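Long-range contact in alpha-rhamnosidase (Dictyoglomus thermophilum, PDB 6I60), which probably hydrolyses terminal non-reducing alpha-L-rhamnose residues in alpha-L-rhamnosides, as a bacterial alpha-L-rhamnosidase glycoside hydrolase: residues 59-73 with 113-125. Residues are numbered along the deposited sequence; the frame is centred on the assembly and turned at random.
Sequences HLEKNEKQTAYQVIV and YFWKVRWWDSKDQ
Trp-120 lays the edge of its indole along the backbone of 68-70, with CE3 3.7 Å from Ala-68 CB and CH2 near Gln-70 CB. Strands 68-73 and 113-120 pair antiparallel here, as neighbours within one sheet of the N-terminal immunoglobulin-like domain. Two backbone hydrogen bonds join Gln-70 to Arg-118, and two more join Ile-72 to Lys-116. The pairing starts at a classic beta bulge, where Thr-67 and Ala-68 both face Trp-120. Thr-67 N gives a nearly straight bond to Trp-120 O (2.7 Å, 174°), and Ala-68 O accepts from Trp-120 N.

Tyr-69, Val-71, Val-73, Trp-115, Val-117 and Trp-119 share one face, where the contacts among the valines and Trp-115 are apolar. Val-71 turns CG2 anti to its own N, which brings that methyl to the rim of Trp-115 at CE3 (3.5 Å). Trp-119 presents its ring edge to Gln-66 CB, while its NE1 bonds to Tyr-30 O. The His-59 and Trp-119 rings meet rim to rim with perpendicular planes.

Beyond the strands, loop 59-67 closes over the type I turn 121-124. Ser-122 N bonds to the syn lone pair of Glu-64 OE1 (2.8 Å). The two carboxylates of Glu-64 and Asp-121 lie close, which may raise the proton affinity of one of them. His-59 NE2 makes a weak bond to Asp-121 OD2, which also accepts from Gln-125 NE2. Asp-121 O takes two donors from opposite faces of its carbonyl plane: Asp-124 N within the turn, and Thr-67 OG1 across the contact at 2.7 Å.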
loop_
_atom_site.group_PDB
_atom_site.type_symbol
_atom_site.label_atom_id
_atom_site.label_comp_id
_atom_site.label_asym_id
_atom_site.label_seq_id
_atom_site.Cartn_x
_atom_site.Cartn_y
_atom_site.Cartn_z
ATOM N N HIS A 59 -5.207 -6.478 29.353
ATOM C CA HIS A 59 -5.476 -7.105 30.636
ATOM C C HIS A 59 -4.542 -6.535 31.694
ATOM O O HIS A 59 -3.472 -6.003 31.388
ATOM C CB HIS A 59 -5.315 -8.629 30.559
ATOM C CG HIS A 59 -6.108 -9.373 31.587
ATOM N ND1 HIS A 59 -5.623 -9.644 32.849
ATOM C CD2 HIS A 59 -7.351 -9.907 31.540
ATOM C CE1 HIS A 59 -6.533 -10.312 33.535
ATOM N NE2 HIS A 59 -7.593 -10.484 32.764
ATOM N N LEU A 60 -4.967 -6.655 32.954
ATOM C CA LEU A 60 -4.133 -6.196 34.061
ATOM C C LEU A 60 -2.955 -7.134 34.292
ATOM O O LEU A 60 -1.850 -6.684 34.618
ATOM C CB LEU A 60 -4.967 -6.076 35.336
ATOM C CG LEU A 60 -6.042 -4.992 35.375
ATOM C CD1 LEU A 60 -6.965 -5.205 36.567
ATOM C CD2 LEU A 60 -5.406 -3.610 35.418
ATOM N N GLU A 61 -3.170 -8.437 34.131
ATOM C CA GLU A 61 -2.155 -9.433 34.427
ATOM C C GLU A 61 -1.334 -9.767 33.185
ATOM O O GLU A 61 -1.698 -9.440 32.053
ATOM C CB GLU A 61 -2.796 -10.703 34.984
ATOM C CG GLU A 61 -3.941 -10.457 35.949
ATOM C CD GLU A 61 -4.723 -11.719 36.247
ATOM O OE1 GLU A 61 -4.272 -12.808 35.829
ATOM O OE2 GLU A 61 -5.786 -11.624 36.897
ATOM N N LYS A 62 -0.207 -10.433 33.416
ATOM C CA LYS A 62 0.643 -10.935 32.349
ATOM C C LYS A 62 0.224 -12.353 31.965
ATOM O O LYS A 62 -0.583 -12.995 32.642
ATOM C CB LYS A 62 2.110 -10.908 32.777
ATOM C CG LYS A 62 2.700 -9.515 32.908
ATOM C CD LYS A 62 4.203 -9.576 33.145
ATOM C CE LYS A 62 4.811 -8.185 33.239
ATOM N NZ LYS A 62 6.147 -8.217 33.894
ATOM N N ASN A 63 0.787 -12.837 30.855
ATOM C CA ASN A 63 0.536 -14.193 30.358
ATOM C C ASN A 63 -0.955 -14.449 30.150
ATOM O O ASN A 63 -1.473 -15.517 30.480
ATOM C CB ASN A 63 1.136 -15.246 31.292
ATOM C CG ASN A 63 2.608 -15.025 31.542
ATOM O OD1 ASN A 63 3.424 -15.118 30.626
ATOM N ND2 ASN A 63 2.959 -14.731 32.789
ATOM N N GLU A 64 -1.652 -13.464 29.599
ATOM C CA GLU A 64 -3.077 -13.576 29.344
ATOM C C GLU A 64 -3.325 -13.794 27.858
ATOM O O GLU A 64 -2.565 -13.323 27.006
ATOM C CB GLU A 64 -3.824 -12.332 29.832
ATOM C CG GLU A 64 -4.187 -12.370 31.307
ATOM C CD GLU A 64 -5.203 -13.448 31.632
ATOM O OE1 GLU A 64 -5.842 -13.970 30.693
ATOM O OE2 GLU A 64 -5.369 -13.771 32.828
ATOM N N LYS A 65 -4.396 -14.525 27.556
ATOM C CA LYS A 65 -4.739 -14.873 26.185
ATOM C C LYS A 65 -6.236 -15.134 26.107
ATOM O O LYS A 65 -6.817 -15.715 27.028
ATOM C CB LYS A 65 -3.933 -16.091 25.710
ATOM C CG LYS A 65 -4.737 -17.161 24.991
ATOM C CD LYS A 65 -3.821 -18.188 24.338
ATOM C CE LYS A 65 -4.500 -19.544 24.218
ATOM N NZ LYS A 65 -3.638 -20.540 23.520
ATOM N N GLN A 66 -6.857 -14.688 25.017
ATOM C CA GLN A 66 -8.295 -14.857 24.851
ATOM C C GLN A 66 -8.644 -16.327 24.654
ATOM O O GLN A 66 -8.017 -17.024 23.849
ATOM C CB GLN A 66 -8.796 -14.039 23.662
ATOM C CG GLN A 66 -10.239 -14.334 23.269
ATOM C CD GLN A 66 -10.658 -13.625 21.994
ATOM O OE1 GLN A 66 -10.716 -12.398 21.944
ATOM N NE2 GLN A 66 -10.953 -14.398 20.956
ATOM N N THR A 67 -9.653 -16.799 25.389
ATOM C CA THR A 67 -10.152 -18.158 25.239
ATOM C C THR A 67 -11.554 -18.232 24.653
ATOM O O THR A 67 -11.936 -19.292 24.150
ATOM C CB THR A 67 -10.148 -18.885 26.591
ATOM O OG1 THR A 67 -10.976 -18.173 27.519
ATOM C CG2 THR A 67 -8.734 -18.973 27.139
ATOM N N ALA A 68 -12.321 -17.146 24.703
ATOM C CA ALA A 68 -13.668 -17.139 24.152
ATOM C C ALA A 68 -14.074 -15.704 23.854
ATOM O O ALA A 68 -13.582 -14.764 24.482
ATOM C CB ALA A 68 -14.674 -17.790 25.109
ATOM N N TYR A 69 -14.976 -15.549 22.886
ATOM C CA TYR A 69 -15.509 -14.243 22.527
ATOM C C TYR A 69 -16.995 -14.369 22.217
ATOM O O TYR A 69 -17.514 -15.464 21.990
ATOM C CB TYR A 69 -14.767 -13.630 21.326
ATOM C CG TYR A 69 -15.063 -14.310 20.005
ATOM C CD1 TYR A 69 -16.118 -13.890 19.201
ATOM C CD2 TYR A 69 -14.286 -15.371 19.562
ATOM C CE1 TYR A 69 -16.392 -14.512 18.000
ATOM C CE2 TYR A 69 -14.551 -15.997 18.360
ATOM C CZ TYR A 69 -15.607 -15.565 17.584
ATOM O OH TYR A 69 -15.872 -16.190 16.387
ATOM N N GLN A 70 -17.673 -13.225 22.206
ATOM C CA GLN A 70 -19.077 -13.160 21.816
ATOM C C GLN A 70 -19.359 -11.763 21.293
ATOM O O GLN A 70 -19.166 -10.783 22.018
ATOM C CB GLN A 70 -20.003 -13.483 22.989
ATOM C CG GLN A 70 -21.476 -13.284 22.660
ATOM C CD GLN A 70 -22.330 -13.082 23.894
ATOM O OE1 GLN A 70 -21.854 -13.218 25.020
ATOM N NE2 GLN A 70 -23.602 -12.760 23.688
ATOM N N VAL A 71 -19.812 -11.668 20.047
ATOM C CA VAL A 71 -20.133 -10.391 19.421
ATOM C C VAL A 71 -21.629 -10.351 19.154
ATOM O O VAL A 71 -22.212 -11.334 18.680
ATOM C CB VAL A 71 -19.321 -10.171 18.131
ATOM C CG1 VAL A 71 -19.340 -11.412 17.263
ATOM C CG2 VAL A 71 -19.854 -8.974 17.361
ATOM N N ILE A 72 -22.255 -9.228 19.486
ATOM C CA ILE A 72 -23.684 -9.025 19.294
ATOM C C ILE A 72 -23.860 -7.944 18.243
ATOM O O ILE A 72 -23.236 -6.880 18.336
ATOM C CB ILE A 72 -24.373 -8.626 20.610
ATOM C CG1 ILE A 72 -24.423 -9.824 21.561
ATOM C CG2 ILE A 72 -25.754 -8.055 20.335
ATOM C CD1 ILE A 72 -25.518 -9.752 22.602
ATOM N N VAL A 73 -24.692 -8.204 17.238
ATOM C CA VAL A 73 -25.003 -7.199 16.234
ATOM C C VAL A 73 -26.501 -6.953 16.270
ATOM O O VAL A 73 -27.290 -7.905 16.293
ATOM C CB VAL A 73 -24.531 -7.613 14.831
ATOM C CG1 VAL A 73 -24.871 -6.507 13.795
ATOM C CG2 VAL A 73 -23.032 -7.977 14.883
ATOM N N TYR A 113 -25.826 -0.529 11.359
ATOM C CA TYR A 113 -25.822 -1.572 12.370
ATOM C C TYR A 113 -24.902 -1.188 13.523
ATOM O O TYR A 113 -24.037 -0.317 13.397
ATOM C CB TYR A 113 -25.385 -2.918 11.779
ATOM C CG TYR A 113 -26.258 -3.395 10.643
ATOM C CD1 TYR A 113 -26.010 -2.998 9.334
ATOM C CD2 TYR A 113 -27.332 -4.242 10.878
ATOM C CE1 TYR A 113 -26.809 -3.431 8.291
ATOM C CE2 TYR A 113 -28.136 -4.680 9.843
ATOM C CZ TYR A 113 -27.871 -4.272 8.552
ATOM O OH TYR A 113 -28.673 -4.712 7.522
ATOM N N PHE A 114 -25.107 -1.855 14.656
ATOM C CA PHE A 114 -24.330 -1.634 15.865
ATOM C C PHE A 114 -23.792 -2.970 16.352
ATOM O O PHE A 114 -24.418 -4.014 16.147
ATOM C CB PHE A 114 -25.175 -0.971 16.966
ATOM C CG PHE A 114 -25.956 0.228 16.497
ATOM C CD1 PHE A 114 -27.169 0.074 15.843
ATOM C CD2 PHE A 114 -25.479 1.511 16.714
ATOM C CE1 PHE A 114 -27.883 1.173 15.408
ATOM C CE2 PHE A 114 -26.192 2.615 16.284
ATOM C CZ PHE A 114 -27.396 2.445 15.631
ATOM N N TRP A 115 -22.627 -2.940 16.999
ATOM C CA TRP A 115 -22.044 -4.183 17.482
ATOM C C TRP A 115 -21.108 -3.920 18.651
ATOM O O TRP A 115 -20.345 -2.950 18.642
ATOM C CB TRP A 115 -21.304 -4.929 16.361
ATOM C CG TRP A 115 -20.026 -4.289 15.892
ATOM C CD1 TRP A 115 -19.893 -3.089 15.253
ATOM C CD2 TRP A 115 -18.703 -4.832 16.004
ATOM N NE1 TRP A 115 -18.568 -2.850 14.968
ATOM C CE2 TRP A 115 -17.818 -3.904 15.419
ATOM C CE3 TRP A 115 -18.180 -6.012 16.547
ATOM C CZ2 TRP A 115 -16.442 -4.118 15.363
ATOM C CZ3 TRP A 115 -16.814 -6.223 16.488
ATOM C CH2 TRP A 115 -15.961 -5.281 15.900
ATOM N N LYS A 116 -21.190 -4.787 19.657
ATOM C CA LYS A 116 -20.260 -4.845 20.773
ATOM C C LYS A 116 -19.663 -6.245 20.839
ATOM O O LYS A 116 -20.064 -7.148 20.100
ATOM C CB LYS A 116 -20.950 -4.492 22.096
ATOM C CG LYS A 116 -22.242 -3.709 21.940
ATOM C CD LYS A 116 -23.121 -3.833 23.176
ATOM C CE LYS A 116 -23.789 -5.198 23.243
ATOM N NZ LYS A 116 -24.670 -5.327 24.438
ATOM N N VAL A 117 -18.696 -6.435 21.735
ATOM C CA VAL A 117 -18.050 -7.738 21.862
ATOM C C VAL A 117 -17.497 -7.881 23.274
ATOM O O VAL A 117 -17.028 -6.912 23.877
ATOM C CB VAL A 117 -16.953 -7.927 20.784
ATOM C CG1 VAL A 117 -15.781 -6.998 21.027
ATOM C CG2 VAL A 117 -16.488 -9.375 20.735
ATOM N N ARG A 118 -17.582 -9.099 23.803
ATOM C CA ARG A 118 -16.941 -9.492 25.048
ATOM C C ARG A 118 -15.894 -10.558 24.762
ATOM O O ARG A 118 -15.917 -11.219 23.720
ATOM C CB ARG A 118 -17.956 -10.036 26.061
ATOM C CG ARG A 118 -19.048 -9.063 26.455
ATOM C CD ARG A 118 -19.935 -9.641 27.553
ATOM N NE ARG A 118 -20.413 -10.986 27.236
ATOM C CZ ARG A 118 -21.602 -11.461 27.595
ATOM N NH1 ARG A 118 -22.439 -10.702 28.288
ATOM N NH2 ARG A 118 -21.951 -12.697 27.269
ATOM N N TRP A 119 -14.973 -10.728 25.706
ATOM C CA TRP A 119 -13.929 -11.731 25.572
ATOM C C TRP A 119 -13.683 -12.389 26.920
ATOM O O TRP A 119 -13.855 -11.771 27.973
ATOM C CB TRP A 119 -12.627 -11.126 25.024
ATOM C CG TRP A 119 -11.857 -10.318 26.026
ATOM C CD1 TRP A 119 -12.228 -9.128 26.579
ATOM C CD2 TRP A 119 -10.577 -10.640 26.586
ATOM N NE1 TRP A 119 -11.261 -8.689 27.452
ATOM C CE2 TRP A 119 -10.237 -9.598 27.473
ATOM C CE3 TRP A 119 -9.685 -11.706 26.425
ATOM C CZ2 TRP A 119 -9.044 -9.592 28.196
ATOM C CZ3 TRP A 119 -8.503 -11.698 27.144
ATOM C CH2 TRP A 119 -8.193 -10.648 28.019
ATOM N N TRP A 120 -13.292 -13.656 26.873
ATOM C CA TRP A 120 -12.956 -14.427 28.060
ATOM C C TRP A 120 -11.448 -14.620 28.105
ATOM O O TRP A 120 -10.841 -15.040 27.114
ATOM C CB TRP A 120 -13.674 -15.778 28.058
ATOM C CG TRP A 120 -15.119 -15.700 28.462
ATOM C CD1 TRP A 120 -15.652 -16.051 29.667
ATOM C CD2 TRP A 120 -16.215 -15.245 27.657
ATOM N NE1 TRP A 120 -17.010 -15.842 29.665
ATOM C CE2 TRP A 120 -17.381 -15.348 28.442
ATOM C CE3 TRP A 120 -16.324 -14.761 26.348
ATOM C CZ2 TRP A 120 -18.639 -14.985 27.963
ATOM C CZ3 TRP A 120 -17.575 -14.402 25.875
ATOM C CH2 TRP A 120 -18.715 -14.516 26.681
ATOM N N ASP A 121 -10.847 -14.311 29.250
ATOM C CA ASP A 121 -9.398 -14.366 29.387
ATOM C C ASP A 121 -8.956 -15.810 29.624
ATOM O O ASP A 121 -9.716 -16.762 29.433
ATOM C CB ASP A 121 -8.943 -13.426 30.499
ATOM C CG ASP A 121 -9.440 -13.850 31.862
ATOM O OD1 ASP A 121 -10.322 -14.732 31.930
ATOM O OD2 ASP A 121 -8.949 -13.299 32.869
ATOM N N SER A 122 -7.706 -15.982 30.063
ATOM C CA SER A 122 -7.146 -17.318 30.227
ATOM C C SER A 122 -7.795 -18.095 31.368
ATOM O O SER A 122 -7.683 -19.324 31.397
ATOM C CB SER A 122 -5.637 -17.229 30.456
ATOM O OG SER A 122 -4.939 -17.117 29.227
ATOM N N LYS A 123 -8.470 -17.419 32.298
ATOM C CA LYS A 123 -9.142 -18.085 33.408
ATOM C C LYS A 123 -10.651 -18.066 33.276
ATOM O O LYS A 123 -11.353 -18.109 34.291
ATOM C CB LYS A 123 -8.781 -17.426 34.719
ATOM C CG LYS A 123 -7.370 -17.443 34.968
ATOM C CD LYS A 123 -7.189 -17.126 36.393
ATOM C CE LYS A 123 -5.876 -16.458 36.547
ATOM N NZ LYS A 123 -4.925 -17.506 36.830
ATOM N N ASP A 124 -11.158 -17.959 32.052
ATOM C CA ASP A 124 -12.589 -17.950 31.770
ATOM C C ASP A 124 -13.318 -16.823 32.492
ATOM O O ASP A 124 -14.531 -16.904 32.704
ATOM C CB ASP A 124 -13.229 -19.299 32.115
ATOM C CG ASP A 124 -14.462 -19.585 31.282
ATOM O OD1 ASP A 124 -14.541 -19.083 30.141
ATOM O OD2 ASP A 124 -15.356 -20.308 31.771
ATOM N N GLN A 125 -12.604 -15.766 32.872
ATOM C CA GLN A 125 -13.228 -14.621 33.520
ATOM C C GLN A 125 -13.875 -13.738 32.461
ATOM O O GLN A 125 -13.215 -13.318 31.503
ATOM C CB GLN A 125 -12.198 -13.841 34.334
ATOM C CG GLN A 125 -11.382 -14.712 35.277
ATOM C CD GLN A 125 -10.354 -13.921 36.060
ATOM O OE1 GLN A 125 -10.204 -14.101 37.270
ATOM N NE2 GLN A 125 -9.636 -13.040 35.372
#